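Long-range contacts in geranylgeranyl pyrophosphate synthetase (Pyrococcus horikoshii, PDB 1WY0), which probably catalyses the chain elongation of allylic diphosphates with isopentenyl diphosphate to make geranylgeranyl diphosphate: residues F214-D219 and A304-D309; E20-L25 and P71-E76. All coordinates share one frame; numbering follows the deposited sequence.

Contact 1 of 2, residues F214-D219 and A304-D309; sequences FQIWDD and AEIAKD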
loop_
_atom_site.group_PDB
_atom_site.type_symbol
_atom_site.label_atom_id
_atom_site.label_comp_id
_atom_site.label_asym_id
_atom_site.label_seq_id
_atom_site.Cartn_x
_atom_site.Cartn_y
_atom_site.Cartn_z
ATOM N N PHE A 214 -1.617 -10.515 -22.983
ATOM C CA PHE A 214 -1.408 -9.083 -23.128
ATOM C C PHE A 214 0.080 -8.741 -23.108
ATOM O O PHE A 214 0.639 -8.229 -24.069
ATOM C CB PHE A 214 -2.120 -8.376 -21.975
ATOM C CG PHE A 214 -1.820 -6.906 -22.014
ATOM C CD1 PHE A 214 -2.178 -6.162 -23.132
ATOM C CD2 PHE A 214 -1.201 -6.296 -20.936
ATOM C CE1 PHE A 214 -1.917 -4.800 -23.165
ATOM C CE2 PHE A 214 -0.946 -4.928 -20.975
ATOM C CZ PHE A 214 -1.304 -4.175 -22.087
ATOM N N GLN A 215 0.606 -9.025 -21.923
ATOM C CA GLN A 215 1.995 -8.713 -21.634
ATOM C C GLN A 215 2.941 -9.454 -22.579
ATOM O O GLN A 215 3.886 -8.868 -23.098
ATOM C CB GLN A 215 2.332 -9.050 -20.179
ATOM C CG GLN A 215 3.714 -8.564 -19.771
ATOM C CD GLN A 215 3.868 -7.066 -19.988
ATOM O OE1 GLN A 215 3.136 -6.269 -19.400
ATOM N NE2 GLN A 215 4.805 -6.679 -20.847
ATOM N N ILE A 216 2.685 -10.738 -22.811
ATOM C CA ILE A 216 3.533 -11.518 -23.710
ATOM C C ILE A 216 3.558 -10.909 -25.109
ATOM O O ILE A 216 4.607 -10.855 -25.749
ATOM C CB ILE A 216 3.050 -12.986 -23.830
ATOM C CG1 ILE A 216 3.240 -13.721 -22.500
ATOM C CG2 ILE A 216 3.826 -13.699 -24.953
ATOM C CD1 ILE A 216 2.492 -15.047 -22.442
ATOM N N TRP A 217 2.404 -10.453 -25.585
ATOM C CA TRP A 217 2.321 -9.849 -26.908
ATOM C C TRP A 217 3.054 -8.504 -26.944
ATOM O O TRP A 217 3.612 -8.119 -27.977
ATOM C CB TRP A 217 0.852 -9.669 -27.314
ATOM C CG TRP A 217 0.677 -9.287 -28.753
ATOM C CD1 TRP A 217 0.312 -8.065 -29.247
ATOM C CD2 TRP A 217 0.869 -10.138 -29.890
ATOM N NE1 TRP A 217 0.264 -8.104 -30.625
ATOM C CE2 TRP A 217 0.602 -9.366 -31.043
ATOM C CE3 TRP A 217 1.241 -11.481 -30.045
ATOM C CZ2 TRP A 217 0.695 -9.891 -32.338
ATOM C CZ3 TRP A 217 1.332 -12.007 -31.335
ATOM C CH2 TRP A 217 1.059 -11.209 -32.466
ATOM N N ASP A 218 3.050 -7.785 -25.826
ATOM C CA ASP A 218 3.755 -6.507 -25.762
ATOM C C ASP A 218 5.242 -6.755 -25.887
ATOM O O ASP A 218 5.939 -6.029 -26.598
ATOM C CB ASP A 218 3.474 -5.781 -24.443
ATOM C CG ASP A 218 2.204 -4.976 -24.494
ATOM O OD1 ASP A 218 1.554 -4.979 -25.564
ATOM O OD2 ASP A 218 1.855 -4.340 -23.475
ATOM N N ASP A 219 5.730 -7.776 -25.189
ATOM C CA ASP A 219 7.142 -8.114 -25.253
ATOM C C ASP A 219 7.523 -8.517 -26.669
ATOM O O ASP A 219 8.618 -8.205 -27.131
ATOM C CB ASP A 219 7.468 -9.236 -24.264
ATOM C CG ASP A 219 7.269 -8.804 -22.813
ATOM O OD1 ASP A 219 7.142 -7.585 -22.583
ATOM O OD2 ASP A 219 7.254 -9.670 -21.908
ATOM N N ALA A 304 4.801 -15.767 -29.355
ATOM C CA ALA A 304 3.650 -15.276 -30.112
ATOM C C ALA A 304 2.532 -16.324 -30.109
ATOM O O ALA A 304 1.355 -16.000 -29.922
ATOM C CB ALA A 304 4.066 -14.952 -31.545
ATOM N N GLU A 305 2.915 -17.583 -30.307
ATOM C CA GLU A 305 1.957 -18.684 -30.339
ATOM C C GLU A 305 1.316 -18.907 -28.984
ATOM O O GLU A 305 0.109 -19.125 -28.891
ATOM C CB GLU A 305 2.643 -19.976 -30.796
ATOM C CG GLU A 305 3.000 -19.980 -32.265
ATOM C CD GLU A 305 2.209 -18.953 -33.055
ATOM O OE1 GLU A 305 0.962 -19.039 -33.076
ATOM O OE2 GLU A 305 2.839 -18.050 -33.649
ATOM N N ILE A 306 2.125 -18.863 -27.933
ATOM C CA ILE A 306 1.597 -19.046 -26.592
ATOM C C ILE A 306 0.523 -18.003 -26.329
ATOM O O ILE A 306 -0.550 -18.316 -25.812
ATOM C CB ILE A 306 2.702 -18.904 -25.537
ATOM C CG1 ILE A 306 3.601 -20.136 -25.576
ATOM C CG2 ILE A 306 2.098 -18.720 -24.162
ATOM C CD1 ILE A 306 2.828 -21.452 -25.555
ATOM N N ALA A 307 0.819 -16.761 -26.697
ATOM C CA ALA A 307 -0.123 -15.666 -26.506
ATOM C C ALA A 307 -1.425 -15.924 -27.264
ATOM O O ALA A 307 -2.515 -15.769 -26.707
ATOM C CB ALA A 307 0.503 -14.358 -26.968
ATOM N N LYS A 308 -1.311 -16.319 -28.532
ATOM C CA LYS A 308 -2.493 -16.596 -29.345
ATOM C C LYS A 308 -3.303 -17.756 -28.775
ATOM O O LYS A 308 -4.532 -17.699 -28.724
ATOM C CB LYS A 308 -2.091 -16.895 -30.792
ATOM C CG LYS A 308 -2.031 -15.656 -31.676
ATOM C CD LYS A 308 -0.804 -15.666 -32.570
ATOM C CE LYS A 308 -1.138 -16.181 -33.959
ATOM N NZ LYS A 308 0.071 -16.700 -34.672
ATOM N N ASP A 309 -2.620 -18.810 -28.342
ATOM C CA ASP A 309 -3.321 -19.945 -27.771
ATOM C C ASP A 309 -4.129 -19.524 -26.547
ATOM O O ASP A 309 -5.308 -19.856 -26.430
ATOM C CB ASP A 309 -2.338 -21.051 -27.390
ATOM C CG ASP A 309 -1.711 -21.716 -28.600
ATOM O OD1 ASP A 309 -2.242 -21.542 -29.721
ATOM O OD2 ASP A 309 -0.693 -22.426 -28.430
#
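Ile-216 and Trp-217, which pack against helix 299-315, lead directly into what the sequence marks as the second aspartate-rich motif of the isoprenyl diphosphate synthase fold, beginning at Asp-218 and Asp-219. The contact illustrates how one helix can serve two purposes, with an apolar side for packing and another side carrying acidic groups. The short segments run nearly antiparallel, at 151°, with axes 8.9 Å apart and with the small Ala-304 and Ala-307 on the facing side, which is consistent with this spacing. Ile-216 divides its branches between two neighbours. CG2, placed opposite the backbone N by chi1 of -67°, meets Ala-307 CB at 3.9 Å, while Ile-216 CD1 touches Ile-306 CG2 at 4.1 Å, and Leu-245 adds to this apolar cluster by meeting both isoleucines. Trp-217 starts along the flank of the contact, but chi1 of -170° carries its six-membered ring over to the facing helix. There CZ3 lies 4.0 Å from Ala-304 CB, with Ala-307 CB beside Trp-217 CE3 and the aliphatic CD of Lys-308 closing in more loosely. The indole NE1 is hydrogen-bonded to the backbone O of Arg-340, a bond that should restrict the rotation of the ring; the Arg-340 side chain also forms a salt bridge with Asp-218. Beyond the indole, Lys-308 bends back along its own helix, and its NZ forms a 3.0 Å salt bridge with Glu-305 OE1, which offers its syn lone pair. In relatives the aspartates of this motif bind magnesium, through which the substrate diphosphate is held; here Asp-219 OD1 has two partners within the protein. It forms a salt bridge with Lys-242 and accepts a 3.0 Å hydrogen bond from Gln-215 NE2, which lies above the carboxylate plane rather than within it.

Contact 2 of 2, residues E20-L25 and P71-E76; sequences EKIFEL and PAVAIE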
loop_
_atom_site.group_PDB
_atom_site.type_symbol
_atom_site.label_atom_id
_atom_site.label_comp_id
_atom_site.label_asym_id
_atom_site.label_seq_id
_atom_site.Cartn_x
_atom_site.Cartn_y
_atom_site.Cartn_z
ATOM N N GLU A 20 -15.363 9.694 -13.421
ATOM C CA GLU A 20 -15.987 10.618 -12.484
ATOM C C GLU A 20 -15.774 10.075 -11.069
ATOM O O GLU A 20 -15.377 10.805 -10.165
ATOM C CB GLU A 20 -17.488 10.747 -12.772
ATOM C CG GLU A 20 -17.827 11.505 -14.059
ATOM C CD GLU A 20 -19.327 11.624 -14.288
ATOM O OE1 GLU A 20 -19.815 12.770 -14.443
ATOM O OE2 GLU A 20 -20.021 10.579 -14.300
ATOM N N LYS A 21 -16.019 8.781 -10.885
ATOM C CA LYS A 21 -15.854 8.158 -9.576
ATOM C C LYS A 21 -14.413 8.198 -9.083
ATOM O O LYS A 21 -14.159 8.449 -7.903
ATOM C CB LYS A 21 -16.354 6.710 -9.606
ATOM C CG LYS A 21 -17.857 6.594 -9.793
ATOM C CD LYS A 21 -18.603 7.482 -8.811
ATOM C CE LYS A 21 -20.100 7.532 -9.115
ATOM N NZ LYS A 21 -20.803 8.479 -8.200
ATOM N N ILE A 22 -13.473 7.955 -9.989
ATOM C CA ILE A 22 -12.068 7.980 -9.629
ATOM C C ILE A 22 -11.670 9.333 -9.068
ATOM O O ILE A 22 -11.098 9.425 -7.983
ATOM C CB ILE A 22 -11.161 7.674 -10.847
ATOM C CG1 ILE A 22 -11.165 6.170 -11.129
ATOM C CG2 ILE A 22 -9.742 8.178 -10.587
ATOM C CD1 ILE A 22 -10.353 5.771 -12.328
ATOM N N PHE A 23 -11.987 10.391 -9.801
ATOM C CA PHE A 23 -11.608 11.721 -9.365
ATOM C C PHE A 23 -12.427 12.333 -8.242
ATOM O O PHE A 23 -12.130 13.432 -7.787
ATOM C CB PHE A 23 -11.538 12.647 -10.577
ATOM C CG PHE A 23 -10.388 12.321 -11.490
ATOM C CD1 PHE A 23 -9.078 12.414 -11.029
ATOM C CD2 PHE A 23 -10.611 11.861 -12.781
ATOM C CE1 PHE A 23 -8.010 12.050 -11.833
ATOM C CE2 PHE A 23 -9.547 11.492 -13.597
ATOM C CZ PHE A 23 -8.243 11.587 -13.120
ATOM N N GLU A 24 -13.457 11.633 -7.784
ATOM C CA GLU A 24 -14.216 12.162 -6.665
ATOM C C GLU A 24 -13.582 11.535 -5.429
ATOM O O GLU A 24 -13.715 12.046 -4.317
ATOM C CB GLU A 24 -15.705 11.818 -6.770
ATOM C CG GLU A 24 -16.121 10.452 -6.276
ATOM C CD GLU A 24 -17.634 10.312 -6.254
ATOM O OE1 GLU A 24 -18.279 10.778 -7.220
ATOM O OE2 GLU A 24 -18.175 9.739 -5.279
ATOM N N LEU A 25 -12.876 10.424 -5.647
ATOM C CA LEU A 25 -12.162 9.728 -4.583
ATOM C C LEU A 25 -10.805 10.411 -4.394
ATOM O O LEU A 25 -10.340 10.575 -3.270
ATOM C CB LEU A 25 -11.956 8.251 -4.935
ATOM C CG LEU A 25 -13.100 7.267 -4.671
ATOM C CD1 LEU A 25 -12.722 5.911 -5.211
ATOM C CD2 LEU A 25 -13.384 7.170 -3.175
ATOM N N PRO A 71 -16.539 -1.017 -7.580
ATOM C CA PRO A 71 -15.619 -2.155 -7.514
ATOM C C PRO A 71 -14.667 -2.130 -8.708
ATOM O O PRO A 71 -13.535 -2.606 -8.623
ATOM C CB PRO A 71 -16.562 -3.355 -7.549
ATOM C CG PRO A 71 -17.728 -2.850 -6.786
ATOM C CD PRO A 71 -17.926 -1.467 -7.361
ATOM N N ALA A 72 -15.141 -1.583 -9.826
ATOM C CA ALA A 72 -14.323 -1.473 -11.030
ATOM C C ALA A 72 -13.316 -0.356 -10.777
ATOM O O ALA A 72 -12.167 -0.433 -11.200
ATOM C CB ALA A 72 -15.185 -1.130 -12.230
ATOM N N VAL A 73 -13.762 0.684 -10.084
ATOM C CA VAL A 73 -12.891 1.799 -9.760
ATOM C C VAL A 73 -11.762 1.309 -8.858
ATOM O O VAL A 73 -10.612 1.701 -9.023
ATOM C CB VAL A 73 -13.676 2.928 -9.055
ATOM C CG1 VAL A 73 -12.717 3.958 -8.459
ATOM C CG2 VAL A 73 -14.604 3.608 -10.056
ATOM N N ALA A 74 -12.105 0.438 -7.915
ATOM C CA ALA A 74 -11.142 -0.124 -6.978
ATOM C C ALA A 74 -9.999 -0.753 -7.755
ATOM O O ALA A 74 -8.816 -0.497 -7.505
ATOM C CB ALA A 74 -11.825 -1.177 -6.110
ATOM N N ILE A 75 -10.369 -1.583 -8.712
ATOM C CA ILE A 75 -9.392 -2.259 -9.534
ATOM C C ILE A 75 -8.514 -1.299 -10.337
ATOM O O ILE A 75 -7.315 -1.537 -10.479
ATOM C CB ILE A 75 -10.089 -3.274 -10.459
ATOM C CG1 ILE A 75 -10.618 -4.432 -9.602
ATOM C CG2 ILE A 75 -9.122 -3.775 -11.536
ATOM C CD1 ILE A 75 -11.033 -5.670 -10.391
ATOM N N GLU A 76 -9.083 -0.212 -10.851
ATOM C CA GLU A 76 -8.265 0.729 -11.620
ATOM C C GLU A 76 -7.336 1.487 -10.686
ATOM O O GLU A 76 -6.244 1.882 -11.078
ATOM C CB GLU A 76 -9.127 1.721 -12.402
ATOM C CG GLU A 76 -8.332 2.703 -13.283
ATOM C CD GLU A 76 -7.512 2.031 -14.388
ATOM O OE1 GLU A 76 -7.527 0.792 -14.500
ATOM O OE2 GLU A 76 -6.835 2.754 -15.160
#
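Val-73 points its fork at helix 3-25, and each prong meets a different part of that helix's last turn. CG1, set opposite the backbone N by chi1 of 168°, is shared by two partners: Leu-25 CD1 approaches it tip to tip at 3.8 Å, and Ile-22 CG1 comes equally near, the isoleucine chain lying aslant the valine. The other prong, CG2, presses on Lys-21 CB at 3.6 Å. Only the root of the lysine takes part, because its chain turns at chi2 and leads NZ away to a long salt bridge with Glu-24 OE1. A single branched residue thus meets three side chains of one helical turn, a compact example of packing between helices inclined at 67°.

One turn further along helix 69-90, Ile-22 finds a second partner. CD1, at the end of its extended chain, lies 3.8 Å from Glu-76 CG, so that the isoleucine touches both residues, meeting the glutamate at its aliphatic CG. The bend of Glu-76 at chi2, 62°, carries the buried carboxylate away from this apolar patch, and OE2 is paired in a salt bridge with Arg-48. In the final turn of helix 3-25, Lys-21 O accepts from both Glu-24 N and Leu-25 N, each 3.3 Å away. Helix 107-126 packs alongside, with Ala-124 touching both Val-73 and Leu-25.

Arg-48 belongs to a Gly-Gly-Lys-Arg sequence from which relatives draw part of the isopentenyl diphosphate site, so Glu-76 links this packing to a probable substrate-binding loop. The contact thus joins the N-terminal helix 3-25 to helix 69-90 within the all-helical isoprenyl diphosphate synthase fold.

How the contacts relate
Contact 2 closes early in the chain, before contact 1 opens, and the two share no helix: helices 3-25 and 69-90 meet in one, helices 197-224 and 299-315 in the other. They lie on opposite sides of the chain's centre, with their own centres 29 Å apart and their nearest atoms about 11 Å apart. Yet both involve a helix bearing an aspartate-rich sequence. Helix 69-90 ends in the first such motif, well beyond contact 2, whereas contact 1 lies at the start of the second. In relatives the two motifs face each other across the active-site cavity, so each contact joins a helix carrying one of these motifs to a helix from another part of the chain.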